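Local coordinates for protein dextranase (Pseudarthrobacter oxydans, PDB 6NZS) that catalyses the endohydrolysis of alpha-1,6-glucosidic linkages in dextran, at residues 391-396 with 424-429; 412-417 with 474-479; 469-474 with 498-503. All coordinates share one frame; numbering follows the deposited sequence.

Contact 1. Residues 391-396 with 424-429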
loop_
_atom_site.group_PDB
_atom_site.type_symbol
_atom_site.label_atom_id
_atom_site.label_comp_id
_atom_site.label_asym_id
_atom_site.label_seq_id
_atom_site.Cartn_x
_atom_site.Cartn_y
_atom_site.Cartn_z
ATOM N N LEU A 391 3.931 -5.468 1.463
ATOM C CA LEU A 391 3.291 -6.751 1.738
ATOM C C LEU A 391 4.210 -7.530 2.671
ATOM O O LEU A 391 5.266 -8.019 2.252
ATOM C CB LEU A 391 3.033 -7.521 0.447
ATOM C CG LEU A 391 2.096 -6.813 -0.535
ATOM C CD1 LEU A 391 1.893 -7.672 -1.772
ATOM C CD2 LEU A 391 0.750 -6.467 0.121
ATOM N N LYS A 392 3.796 -7.655 3.931
ATOM C CA LYS A 392 4.583 -8.329 4.959
ATOM C C LYS A 392 4.136 -9.784 4.986
ATOM O O LYS A 392 3.102 -10.126 5.568
ATOM C CB LYS A 392 4.403 -7.616 6.292
ATOM C CG LYS A 392 5.087 -6.243 6.292
ATOM C CD LYS A 392 4.393 -5.237 7.203
ATOM C CE LYS A 392 4.665 -5.535 8.669
ATOM N NZ LYS A 392 4.324 -4.388 9.570
ATOM N N MET A 393 4.925 -10.634 4.336
ATOM C CA MET A 393 4.576 -12.034 4.105
ATOM C C MET A 393 5.252 -12.852 5.201
ATOM O O MET A 393 6.306 -13.458 5.012
ATOM C CB MET A 393 5.017 -12.461 2.706
ATOM C CG MET A 393 4.524 -11.536 1.589
ATOM S SD MET A 393 2.752 -11.192 1.634
ATOM C CE MET A 393 2.064 -12.839 1.431
ATOM N N TYR A 394 4.623 -12.851 6.375
ATOM C CA TYR A 394 5.237 -13.395 7.575
ATOM C C TYR A 394 4.542 -14.648 8.084
ATOM O O TYR A 394 4.922 -15.145 9.151
ATOM C CB TYR A 394 5.227 -12.352 8.704
ATOM C CG TYR A 394 6.039 -11.084 8.460
ATOM C CD1 TYR A 394 6.918 -10.973 7.382
ATOM C CD2 TYR A 394 5.915 -10.003 9.320
ATOM C CE1 TYR A 394 7.656 -9.804 7.174
ATOM C CE2 TYR A 394 6.642 -8.842 9.127
ATOM C CZ TYR A 394 7.515 -8.748 8.054
ATOM O OH TYR A 394 8.225 -7.570 7.873
ATOM N N HIS A 395 3.535 -15.162 7.378
ATOM C CA HIS A 395 2.689 -16.205 7.944
ATOM C C HIS A 395 2.293 -17.232 6.895
ATOM O O HIS A 395 2.180 -16.928 5.707
ATOM C CB HIS A 395 1.428 -15.603 8.575
ATOM C CG HIS A 395 1.725 -14.589 9.630
ATOM N ND1 HIS A 395 1.990 -14.931 10.941
ATOM C CD2 HIS A 395 1.862 -13.245 9.553
ATOM C CE1 HIS A 395 2.254 -13.833 11.629
ATOM N NE2 HIS A 395 2.187 -12.797 10.809
ATOM N N SER A 396 2.030 -18.447 7.368
ATOM C CA SER A 396 1.614 -19.537 6.501
ATOM C C SER A 396 0.175 -19.350 6.021
ATOM O O SER A 396 -0.633 -18.631 6.621
ATOM C CB SER A 396 1.703 -20.862 7.260
ATOM O OG SER A 396 3.047 -21.117 7.642
ATOM N N ASP A 424 4.876 -21.516 5.413
ATOM C CA ASP A 424 4.559 -22.512 4.399
ATOM C C ASP A 424 3.284 -22.080 3.683
ATOM O O ASP A 424 2.346 -21.598 4.321
ATOM C CB ASP A 424 4.343 -23.871 5.090
ATOM C CG ASP A 424 4.269 -25.055 4.125
ATOM O OD1 ASP A 424 4.447 -24.923 2.902
ATOM O OD2 ASP A 424 4.030 -26.176 4.633
ATOM N N ASN A 425 3.264 -22.238 2.357
ATOM C CA ASN A 425 2.042 -22.143 1.557
ATOM C C ASN A 425 1.545 -20.708 1.417
ATOM O O ASN A 425 0.497 -20.338 1.956
ATOM C CB ASN A 425 0.932 -23.069 2.086
ATOM C CG ASN A 425 -0.300 -23.068 1.200
ATOM O OD1 ASN A 425 -0.197 -23.019 -0.026
ATOM N ND2 ASN A 425 -1.476 -23.104 1.819
ATOM N N VAL A 426 2.284 -19.904 0.663
ATOM C CA VAL A 426 1.937 -18.511 0.406
ATOM C C VAL A 426 1.779 -18.335 -1.099
ATOM O O VAL A 426 2.621 -18.807 -1.874
ATOM C CB VAL A 426 3.021 -17.575 0.964
ATOM C CG1 VAL A 426 2.790 -16.148 0.506
ATOM C CG2 VAL A 426 3.046 -17.654 2.485
ATOM N N ASN A 427 0.709 -17.656 -1.514
ATOM C CA ASN A 427 0.423 -17.458 -2.929
ATOM C C ASN A 427 0.017 -16.011 -3.145
ATOM O O ASN A 427 -0.994 -15.565 -2.600
ATOM C CB ASN A 427 -0.701 -18.388 -3.395
ATOM C CG ASN A 427 -0.276 -19.845 -3.432
ATOM O OD1 ASN A 427 -0.505 -20.604 -2.476
ATOM N ND2 ASN A 427 0.344 -20.245 -4.534
ATOM N N VAL A 428 0.782 -15.292 -3.963
ATOM C CA VAL A 428 0.529 -13.881 -4.255
ATOM C C VAL A 428 0.473 -13.714 -5.767
ATOM O O VAL A 428 1.492 -13.880 -6.450
ATOM C CB VAL A 428 1.618 -12.972 -3.662
ATOM C CG1 VAL A 428 1.364 -11.501 -4.017
ATOM C CG2 VAL A 428 1.739 -13.151 -2.162
ATOM N N THR A 429 -0.696 -13.348 -6.289
ATOM C CA THR A 429 -0.902 -13.282 -7.729
ATOM C C THR A 429 -1.353 -11.891 -8.165
ATOM O O THR A 429 -2.079 -11.194 -7.450
ATOM C CB THR A 429 -1.910 -14.346 -8.197
ATOM O OG1 THR A 429 -3.128 -14.214 -7.451
ATOM C CG2 THR A 429 -1.336 -15.745 -7.988
#
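M393 lays its terminal methyl against two valines of the strand 423-435, on another sheet, and this is the tight part of the contact. CE lies 3.5 Å from CG1 of V426 and 3.6 Å from CG2 of V428, so one carbon closes on both side chains. The bends of the methionine chain at chi2 (-51°) and chi3 (-61°) turn CE back onto the pair. L391 adds a looser apolar touch, its CD1 4.5 Å from CG1 of V428, while V398 and I400 of the strand 398-407 also touch M393. V426 also sends CG2 to 3.4 Å from the carbonyl O of H395.

Toward S396 the packing gives way to a polar, partly exposed end. The OG of S396 accepts a hydrogen bond from the backbone N of D424 at 2.9 Å, a bent one (142° at the hydrogen). The nearby polar groups have partners beyond the two segments: the D424 carboxylate N473, the H395 ring E372 and the N425 amide D397. Inward-pointing valines on one strand, met by apolar residues leading in from a strand of another sheet, are characteristic of the interior of the right-handed parallel beta-helix of glycoside hydrolase family 49.

Contact 2. Residues 412-417 with 474-479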
loop_
_atom_site.group_PDB
_atom_site.type_symbol
_atom_site.label_atom_id
_atom_site.label_comp_id
_atom_site.label_asym_id
_atom_site.label_seq_id
_atom_site.Cartn_x
_atom_site.Cartn_y
_atom_site.Cartn_z
ATOM N N PRO A 412 11.391 -2.491 0.759
ATOM C CA PRO A 412 11.059 -3.207 -0.474
ATOM C C PRO A 412 9.552 -3.165 -0.706
ATOM O O PRO A 412 8.799 -2.541 0.040
ATOM C CB PRO A 412 11.477 -4.632 -0.126
ATOM C CG PRO A 412 11.089 -4.737 1.320
ATOM C CD PRO A 412 11.462 -3.399 1.914
ATOM N N VAL A 413 9.119 -3.848 -1.764
ATOM C CA VAL A 413 7.688 -4.081 -1.954
ATOM C C VAL A 413 7.213 -5.265 -1.107
ATOM O O VAL A 413 6.394 -5.106 -0.196
ATOM C CB VAL A 413 7.340 -4.225 -3.449
ATOM C CG1 VAL A 413 5.849 -4.482 -3.623
ATOM C CG2 VAL A 413 7.753 -2.962 -4.214
ATOM N N ILE A 414 7.758 -6.453 -1.365
ATOM C CA ILE A 414 7.420 -7.679 -0.642
ATOM C C ILE A 414 8.541 -8.000 0.345
ATOM O O ILE A 414 9.720 -7.982 -0.022
ATOM C CB ILE A 414 7.237 -8.830 -1.641
ATOM C CG1 ILE A 414 5.939 -8.647 -2.428
ATOM C CG2 ILE A 414 7.275 -10.181 -0.927
ATOM C CD1 ILE A 414 5.955 -9.292 -3.811
ATOM N N GLN A 415 8.179 -8.323 1.595
ATOM C CA GLN A 415 9.142 -8.594 2.663
ATOM C C GLN A 415 8.789 -9.904 3.361
ATOM O O GLN A 415 7.638 -10.100 3.752
ATOM C CB GLN A 415 9.062 -7.471 3.700
ATOM C CG GLN A 415 9.997 -7.636 4.902
ATOM C CD GLN A 415 11.445 -7.565 4.492
ATOM O OE1 GLN A 415 12.151 -8.570 4.471
ATOM N NE2 GLN A 415 11.896 -6.363 4.131
ATOM N N TRP A 416 9.785 -10.778 3.562
ATOM C CA TRP A 416 9.606 -11.924 4.453
ATOM C C TRP A 416 10.767 -12.113 5.421
ATOM O O TRP A 416 10.788 -13.112 6.158
ATOM C CB TRP A 416 9.273 -13.227 3.701
ATOM C CG TRP A 416 10.379 -13.830 2.885
ATOM C CD1 TRP A 416 11.386 -14.651 3.326
ATOM C CD2 TRP A 416 10.572 -13.687 1.470
ATOM N NE1 TRP A 416 12.188 -15.020 2.269
ATOM C CE2 TRP A 416 11.713 -14.441 1.122
ATOM C CE3 TRP A 416 9.879 -13.007 0.461
ATOM C CZ2 TRP A 416 12.181 -14.529 -0.191
ATOM C CZ3 TRP A 416 10.354 -13.084 -0.845
ATOM C CH2 TRP A 416 11.495 -13.837 -1.156
ATOM N N GLY A 417 11.712 -11.175 5.468
ATOM C CA GLY A 417 12.854 -11.266 6.360
ATOM C C GLY A 417 12.671 -10.574 7.696
ATOM O O GLY A 417 11.584 -10.632 8.289
ATOM N N MET A 474 6.471 -20.628 -1.278
ATOM C CA MET A 474 5.916 -19.305 -1.522
ATOM C C MET A 474 5.984 -19.059 -3.016
ATOM O O MET A 474 7.060 -19.171 -3.616
ATOM C CB MET A 474 6.699 -18.232 -0.768
ATOM C CG MET A 474 6.840 -18.518 0.712
ATOM S SD MET A 474 6.997 -17.009 1.679
ATOM C CE MET A 474 8.512 -16.355 1.014
ATOM N N ARG A 475 4.842 -18.744 -3.612
ATOM C CA ARG A 475 4.733 -18.521 -5.046
ATOM C C ARG A 475 4.216 -17.115 -5.308
ATOM O O ARG A 475 3.185 -16.709 -4.761
ATOM C CB ARG A 475 3.794 -19.546 -5.693
ATOM C CG ARG A 475 3.680 -19.413 -7.208
ATOM C CD ARG A 475 2.934 -20.606 -7.799
ATOM N NE ARG A 475 2.867 -20.565 -9.258
ATOM C CZ ARG A 475 3.660 -21.262 -10.067
ATOM N NH1 ARG A 475 4.590 -22.064 -9.563
ATOM N NH2 ARG A 475 3.520 -21.162 -11.388
ATOM N N PHE A 476 4.942 -16.376 -6.139
ATOM C CA PHE A 476 4.569 -15.026 -6.548
ATOM C C PHE A 476 4.430 -15.077 -8.061
ATOM O O PHE A 476 5.428 -15.265 -8.764
ATOM C CB PHE A 476 5.662 -14.029 -6.158
ATOM C CG PHE A 476 5.993 -14.030 -4.697
ATOM C CD1 PHE A 476 6.972 -14.867 -4.193
ATOM C CD2 PHE A 476 5.324 -13.194 -3.822
ATOM C CE1 PHE A 476 7.280 -14.874 -2.837
ATOM C CE2 PHE A 476 5.615 -13.200 -2.474
ATOM C CZ PHE A 476 6.589 -14.033 -1.973
ATOM N N GLU A 477 3.214 -14.917 -8.572
ATOM C CA GLU A 477 2.965 -15.043 -10.005
ATOM C C GLU A 477 2.344 -13.762 -10.531
ATOM O O GLU A 477 1.275 -13.352 -10.064
ATOM C CB GLU A 477 2.065 -16.240 -10.326
ATOM C CG GLU A 477 1.753 -16.338 -11.809
ATOM C CD GLU A 477 1.310 -17.716 -12.256
ATOM O OE1 GLU A 477 1.315 -18.648 -11.427
ATOM O OE2 GLU A 477 0.966 -17.856 -13.450
ATOM N N ASN A 478 3.009 -13.162 -11.528
ATOM C CA ASN A 478 2.643 -11.897 -12.159
ATOM C C ASN A 478 2.936 -10.736 -11.222
ATOM O O ASN A 478 2.105 -10.371 -10.386
ATOM C CB ASN A 478 1.195 -11.889 -12.673
ATOM C CG ASN A 478 0.914 -13.031 -13.621
ATOM O OD1 ASN A 478 1.807 -13.497 -14.327
ATOM N ND2 ASN A 478 -0.327 -13.494 -13.635
ATOM N N ILE A 479 4.134 -10.173 -11.338
ATOM C CA ILE A 479 4.507 -8.947 -10.646
ATOM C C ILE A 479 4.957 -7.990 -11.736
ATOM O O ILE A 479 6.076 -8.102 -12.254
ATOM C CB ILE A 479 5.612 -9.152 -9.608
ATOM C CG1 ILE A 479 5.268 -10.272 -8.617
ATOM C CG2 ILE A 479 5.851 -7.835 -8.872
ATOM C CD1 ILE A 479 6.421 -10.600 -7.664
#
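This is a wholly buried apolar and aromatic contact across the interior of the beta-helix, between the strand 414-415 with the W416 that follows it, on one wall, and the strand 469-482 on another. Side chains alone bridge it: no hydrogen bond crosses, and the backbones stay far apart, I414 CA to F476 CA being 9.8 Å.

The indole of W416 carries one end. M474 brings its methyl over one face, CE 3.4 Å from CD2, in a CH-pi contact 20° off the normal of the five-membered ring; SD stands farther above the same ring, 5.0 Å from its centroid, which makes this a Met-aromatic contact. The sharp bend of the methionine at chi3 (-62°) turns CE onto the indole. F476 runs nearly parallel to the six-membered ring (19°) but is slid aside, with W416 CZ3 and F476 CZ 4.0 Å apart. With an alanine here instead of W416, the M474 methyl would probably lose its aromatic face, and a gap would be likely to open beside F476.

Such layered apolar fillings are characteristic of the core of parallel beta-helices. N478, whose phi is positive, breaks the strand alternation, so F476 and I479 both point inward; its amide bonds to N430 and N504, equivalent residues of adjacent coils, as in an asparagine ladder.

I414 slides past F476 in the opposite direction, its CG2 3.8 Å from CE2 of the phenyl. Beyond, CD1 of I414 meets CD1 of I479 tip to tip at 4.1 Å.

Contact 3. Residues 469-474 with 498-503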
loop_
_atom_site.group_PDB
_atom_site.type_symbol
_atom_site.label_atom_id
_atom_site.label_comp_id
_atom_site.label_asym_id
_atom_site.label_seq_id
_atom_site.Cartn_x
_atom_site.Cartn_y
_atom_site.Cartn_z
ATOM N N THR A 469 14.556 -23.013 11.518
ATOM C CA THR A 469 13.327 -22.444 10.988
ATOM C C THR A 469 13.352 -22.584 9.470
ATOM O O THR A 469 14.421 -22.687 8.863
ATOM C CB THR A 469 13.179 -20.967 11.384
ATOM O OG1 THR A 469 14.274 -20.211 10.850
ATOM C CG2 THR A 469 13.166 -20.815 12.905
ATOM N N THR A 470 12.161 -22.608 8.863
ATOM C CA THR A 470 12.043 -22.829 7.426
ATOM C C THR A 470 10.980 -21.920 6.826
ATOM O O THR A 470 9.846 -21.878 7.311
ATOM C CB THR A 470 11.694 -24.290 7.121
ATOM O OG1 THR A 470 12.677 -25.141 7.718
ATOM C CG2 THR A 470 11.696 -24.532 5.629
ATOM N N VAL A 471 11.359 -21.209 5.765
ATOM C CA VAL A 471 10.443 -20.469 4.904
ATOM C C VAL A 471 10.346 -21.252 3.600
ATOM O O VAL A 471 11.358 -21.439 2.910
ATOM C CB VAL A 471 10.965 -19.043 4.659
ATOM C CG1 VAL A 471 10.142 -18.338 3.587
ATOM C CG2 VAL A 471 10.968 -18.263 5.964
ATOM N N LYS A 472 9.145 -21.721 3.255
ATOM C CA LYS A 472 9.038 -22.597 2.095
ATOM C C LYS A 472 7.704 -22.439 1.376
ATOM O O LYS A 472 6.705 -21.989 1.946
ATOM C CB LYS A 472 9.266 -24.066 2.479
ATOM C CG LYS A 472 8.230 -24.612 3.441
ATOM C CD LYS A 472 8.537 -26.060 3.791
ATOM C CE LYS A 472 7.455 -26.634 4.684
ATOM N NZ LYS A 472 7.825 -28.000 5.146
ATOM N N ASN A 473 7.706 -22.839 0.102
ATOM C CA ASN A 473 6.482 -22.968 -0.681
ATOM C C ASN A 473 5.750 -21.634 -0.792
ATOM O O ASN A 473 4.576 -21.505 -0.450
ATOM C CB ASN A 473 5.582 -24.072 -0.120
ATOM C CG ASN A 473 6.241 -25.434 -0.177
ATOM O OD1 ASN A 473 6.917 -25.767 -1.152
ATOM N ND2 ASN A 473 6.059 -26.224 0.877
ATOM N N MET A 474 6.471 -20.628 -1.278
ATOM C CA MET A 474 5.916 -19.305 -1.522
ATOM C C MET A 474 5.984 -19.059 -3.016
ATOM O O MET A 474 7.060 -19.171 -3.616
ATOM C CB MET A 474 6.699 -18.232 -0.768
ATOM C CG MET A 474 6.840 -18.518 0.712
ATOM S SD MET A 474 6.997 -17.009 1.679
ATOM C CE MET A 474 8.512 -16.355 1.014
ATOM N N GLU A 498 13.138 -22.777 0.950
ATOM C CA GLU A 498 12.867 -23.827 -0.023
ATOM C C GLU A 498 11.675 -23.488 -0.907
ATOM O O GLU A 498 10.670 -22.944 -0.439
ATOM C CB GLU A 498 12.598 -25.169 0.674
ATOM C CG GLU A 498 13.788 -25.690 1.449
ATOM C CD GLU A 498 13.404 -26.713 2.492
ATOM O OE1 GLU A 498 12.318 -27.313 2.366
ATOM O OE2 GLU A 498 14.195 -26.908 3.439
ATOM N N ASN A 499 11.797 -23.838 -2.184
ATOM C CA ASN A 499 10.705 -23.769 -3.153
ATOM C C ASN A 499 10.008 -22.407 -3.156
ATOM O O ASN A 499 8.808 -22.277 -2.905
ATOM C CB ASN A 499 9.709 -24.922 -2.984
ATOM C CG ASN A 499 8.857 -25.120 -4.212
ATOM O OD1 ASN A 499 9.314 -24.910 -5.332
ATOM N ND2 ASN A 499 7.600 -25.511 -4.014
ATOM N N ILE A 500 10.792 -21.385 -3.470
ATOM C CA ILE A 500 10.287 -20.035 -3.680
ATOM C C ILE A 500 10.197 -19.835 -5.184
ATOM O O ILE A 500 11.174 -20.064 -5.903
ATOM C CB ILE A 500 11.236 -19.003 -3.050
ATOM C CG1 ILE A 500 11.599 -19.389 -1.606
ATOM C CG2 ILE A 500 10.645 -17.589 -3.174
ATOM C CD1 ILE A 500 10.416 -19.512 -0.660
ATOM N N HIS A 501 9.030 -19.430 -5.671
ATOM C CA HIS A 501 8.806 -19.314 -7.103
ATOM C C HIS A 501 8.372 -17.892 -7.415
ATOM O O HIS A 501 7.418 -17.391 -6.813
ATOM C CB HIS A 501 7.742 -20.315 -7.561
ATOM C CG HIS A 501 7.792 -20.625 -9.023
ATOM N ND1 HIS A 501 8.270 -21.820 -9.519
ATOM C CD2 HIS A 501 7.422 -19.890 -10.099
ATOM C CE1 HIS A 501 8.188 -21.806 -10.840
ATOM N NE2 HIS A 501 7.674 -20.646 -11.217
ATOM N N VAL A 502 9.075 -17.248 -8.348
ATOM C CA VAL A 502 8.723 -15.917 -8.842
ATOM C C VAL A 502 8.500 -16.055 -10.340
ATOM O O VAL A 502 9.459 -16.248 -11.099
ATOM C CB VAL A 502 9.817 -14.883 -8.535
ATOM C CG1 VAL A 502 9.399 -13.495 -9.025
ATOM C CG2 VAL A 502 10.127 -14.849 -7.039
ATOM N N LYS A 503 7.244 -15.975 -10.766
ATOM C CA LYS A 503 6.868 -16.164 -12.159
ATOM C C LYS A 503 6.358 -14.848 -12.732
ATOM O O LYS A 503 5.491 -14.194 -12.139
ATOM C CB LYS A 503 5.790 -17.243 -12.300
ATOM C CG LYS A 503 5.434 -17.546 -13.745
ATOM C CD LYS A 503 4.505 -18.756 -13.862
ATOM C CE LYS A 503 4.231 -19.067 -15.326
ATOM N NZ LYS A 503 3.530 -20.373 -15.505
HETATM O O HOH W 1 14.314 -26.920 6.131
HETATM O O HOH W 2 11.231 -28.601 4.751
#
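The amides of N473 and N499 meet at their edges, with their planes 82° apart. ND2 of N499 gives a nearly straight hydrogen bond to OD1 of N473 (3.0 Å, 169°); the acceptor lies in the N499 amide plane, and the donor sits in the carbonyl plane of N473. The other polar atom of the N473 amide, ND2, bonds to D424, so both are held and its rotation is fixed. The imidazole of H501 has CB of K503 at its edge, in plane, and its NE2 bonds to E548. The carboxylate of E498 is tied through water: one molecule joins OE2 to OG1 of T470, and a second joins OE1 to NZ of K472, the lysine link being weak.

The two strands run parallel, joined by backbone bonds including E498 N to V471 O (3.0 Å) and H501 N to M474 O (2.9 Å). On the buried face I500 and M474 lie side by side, pointing the same way; chi2 of I500 (-59°) bends CD1 to 3.9 Å from M474 CB.

Both asparagines have positive phi and lie between K472 and E498 on the watery face and M474 and I500 on the buried one. Their bond is a single rung that resembles the asparagine ladders of parallel beta-helices, and the in-register pairing around it is the coil-to-coil stacking of that fold.

The three contacts sample neighbouring coils of one beta-helix, their centres about 8 Å (contacts 1 and 2), 9 Å (1 and 3) and 10 Å (2 and 3) apart. Strand 469-482 lies between 423-435 and 495-507, so segment 424-429 of contact 1 and segment 498-503 of contact 3 flank it: V426 N to N473 O (3.0 Å) and V426 O to R475 N (2.8 Å) probably bond on one side, F476 N to H501 O (2.8 Å) on the other. On the facing wall, M393 N probably bonds to Q415 O (2.8 Å), joining contacts 1 and 2 there as neighbouring coils. M474 belongs to both contacts 2 and 3, so the interior layer and the strand pairing meet in one residue.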